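Local structure of SPI-1 type 3 secretion system pilotin (Salmonella typhimurium, 6XFJ) at residues Lys24-Gln29 and Leu66-Thr71. The protein acts as a pilot lipoprotein that brings the secretin InvG to the outer membrane during assembly of the type III secretion injectisome. Sequence-based numbering, arbitrary orientation.
Sequences KQTKEQ and LSIYQT. With CD (cadmium ion), chain O.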
# COMPACT_ATOMS: atom_id res chain seq x y z
N LYS B 24 2.59 -9.85 1.64
CA LYS B 24 1.20 -9.61 2.14
C LYS B 24 1.15 -8.35 3.00
O LYS B 24 0.49 -8.33 4.05
CB LYS B 24 0.62 -10.86 2.80
CG LYS B 24 0.51 -12.01 1.81
CD LYS B 24 -0.29 -13.17 2.29
CE LYS B 24 -0.30 -14.31 1.30
NZ LYS B 24 -1.28 -15.34 1.70
N GLN B 25 1.82 -7.29 2.55
CA GLN B 25 1.91 -6.05 3.35
C GLN B 25 0.52 -5.44 3.59
O GLN B 25 0.29 -4.90 4.68
CB GLN B 25 2.84 -5.03 2.72
CG GLN B 25 4.27 -5.40 2.68
CD GLN B 25 4.84 -5.63 4.06
OE1 GLN B 25 5.12 -6.76 4.42
NE2 GLN B 25 5.01 -4.57 4.79
N THR B 26 -0.35 -5.38 2.58
CA THR B 26 -1.66 -4.73 2.75
C THR B 26 -2.47 -5.41 3.87
O THR B 26 -3.00 -4.74 4.73
CB THR B 26 -2.38 -4.66 1.40
OG1 THR B 26 -1.59 -3.75 0.63
CG2 THR B 26 -3.80 -4.15 1.49
N LYS B 27 -2.58 -6.74 3.82
CA LYS B 27 -3.32 -7.43 4.86
C LYS B 27 -2.69 -7.25 6.24
O LYS B 27 -3.39 -7.11 7.19
CB LYS B 27 -3.44 -8.90 4.46
CG LYS B 27 -4.42 -9.11 3.31
CD LYS B 27 -4.50 -10.54 2.86
CE LYS B 27 -5.64 -10.72 1.87
NZ LYS B 27 -5.60 -12.05 1.22
N GLU B 28 -1.37 -7.24 6.28
CA GLU B 28 -0.69 -7.07 7.58
C GLU B 28 -1.01 -5.68 8.14
O GLU B 28 -1.32 -5.54 9.34
CB GLU B 28 0.83 -7.16 7.38
CG GLU B 28 1.43 -8.54 7.21
CD GLU B 28 2.96 -8.46 7.12
OE1 GLU B 28 3.58 -7.32 7.20
OE2 GLU B 28 3.55 -9.56 7.00
N GLN B 29 -1.00 -4.67 7.27
CA GLN B 29 -1.24 -3.28 7.67
C GLN B 29 -2.69 -3.12 8.15
O GLN B 29 -2.95 -2.44 9.15
CB GLN B 29 -0.99 -2.37 6.48
CG GLN B 29 0.50 -2.15 6.24
CD GLN B 29 0.78 -1.41 4.97
OE1 GLN B 29 -0.13 -0.85 4.37
NE2 GLN B 29 2.03 -1.35 4.51
N LEU B 66 -0.62 6.54 -0.93
CA LEU B 66 -0.63 6.17 0.49
C LEU B 66 -1.00 4.72 0.68
O LEU B 66 -1.57 4.05 -0.17
CB LEU B 66 -1.63 7.03 1.23
CG LEU B 66 -1.33 8.51 1.22
CD1 LEU B 66 -2.34 9.19 2.10
CD2 LEU B 66 0.09 8.84 1.59
N SER B 67 -0.49 4.17 1.79
CA SER B 67 -0.74 2.75 2.12
C SER B 67 -2.14 2.51 2.64
O SER B 67 -2.83 3.46 3.05
CB SER B 67 0.28 2.28 3.12
OG SER B 67 0.01 2.85 4.38
N ILE B 68 -2.57 1.25 2.74
CA ILE B 68 -3.86 0.95 3.42
C ILE B 68 -3.78 1.44 4.86
O ILE B 68 -4.78 1.89 5.37
CB ILE B 68 -4.28 -0.49 3.25
CG1 ILE B 68 -5.78 -0.60 3.54
CG2 ILE B 68 -3.39 -1.42 4.14
CD1 ILE B 68 -6.31 -1.96 3.27
N TYR B 69 -2.63 1.28 5.55
CA TYR B 69 -2.59 1.73 6.95
C TYR B 69 -2.88 3.24 6.99
O TYR B 69 -3.65 3.71 7.81
CB TYR B 69 -1.22 1.39 7.57
CG TYR B 69 -1.18 1.80 9.02
CD1 TYR B 69 -1.66 0.97 10.04
CD2 TYR B 69 -0.72 3.04 9.38
CE1 TYR B 69 -1.74 1.38 11.34
CE2 TYR B 69 -0.74 3.43 10.72
CZ TYR B 69 -1.26 2.61 11.71
OH TYR B 69 -1.26 3.00 13.01
N GLN B 70 -2.17 3.98 6.16
CA GLN B 70 -2.25 5.47 6.16
C GLN B 70 -3.67 5.92 5.76
O GLN B 70 -4.15 6.87 6.33
CB GLN B 70 -1.26 6.04 5.16
CG GLN B 70 0.18 5.82 5.64
CD GLN B 70 1.23 5.81 4.56
OE1 GLN B 70 0.95 6.01 3.39
NE2 GLN B 70 2.49 5.49 4.93
N THR B 71 -4.30 5.20 4.84
CA THR B 71 -5.65 5.62 4.40
C THR B 71 -6.73 5.19 5.38
O THR B 71 -7.69 5.93 5.56
CB THR B 71 -5.90 5.17 2.99
OG1 THR B 71 -5.71 3.79 2.85
CG2 THR B 71 -5.00 5.93 2.02
CD CD O . 5.72 -7.67 6.48
O HOH W 1 5.97 -5.67 7.42
O HOH W 2 -0.83 -0.83 1.54
O HOH W 3 6.36 -8.94 8.62
O HOH W 4 5.64 -9.49 5.37
O HOH W 5 8.00 -7.64 6.12
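Q29 reaches from helix 25-36 to the first turn of helix 68-80, where its carboxamide oxygen meets the backbone. Y69 N points at Q29 OE1 almost straight (161°) but from 3.5 Å, a weak bond; I68 N, one residue earlier, gets there through water 2. That water donates to Q29 OE1 at 2.9 Å, accepts from I68 N at 3.0 Å and also bonds T26 OG1, so two backbone N-H groups of the helix start are tied to the facing helix. Q29 has its chain extended beyond CG (chi2 173°), which carries the amide across the gap with OE1 lying against S67 CB and I68 CG2. The other end of the amide is held by the second subunit: NE2 bonds the carbonyls of its L66 and K64, putting this residue at the dimer interface.

Next to the polar link, I68 CG2 packs 3.4 Å from T26 O, while its CD1 meets T26 CG2 at 3.8 Å, the two side chains crossing at about a right angle. F54 of helix 44-59 backs I68, and F19 of helix 8-22 backs T26, so the pair belongs to the interior of this all-helical InvH pilotin domain. Y69 lays its CB beside Q29 CB and turns its ring edge toward Q29 O; CG anti to the backbone N (chi1 -178°) sends the ring off along helix 25-36, where its hydroxyl bonds E36.

The first turn that offers I68 N and Y69 N is closed by a capping box: S67 OG, also bonded to N65 O of the second subunit, accepts from Q70 N at 3.0 Å, and Q70 OE1 takes S67 N at 2.8 Å. On another side of helix 25-36, Q25 OE1 and E28 OE1 bind a cadmium ion, each at 2.3 Å, with four waters completing its shell.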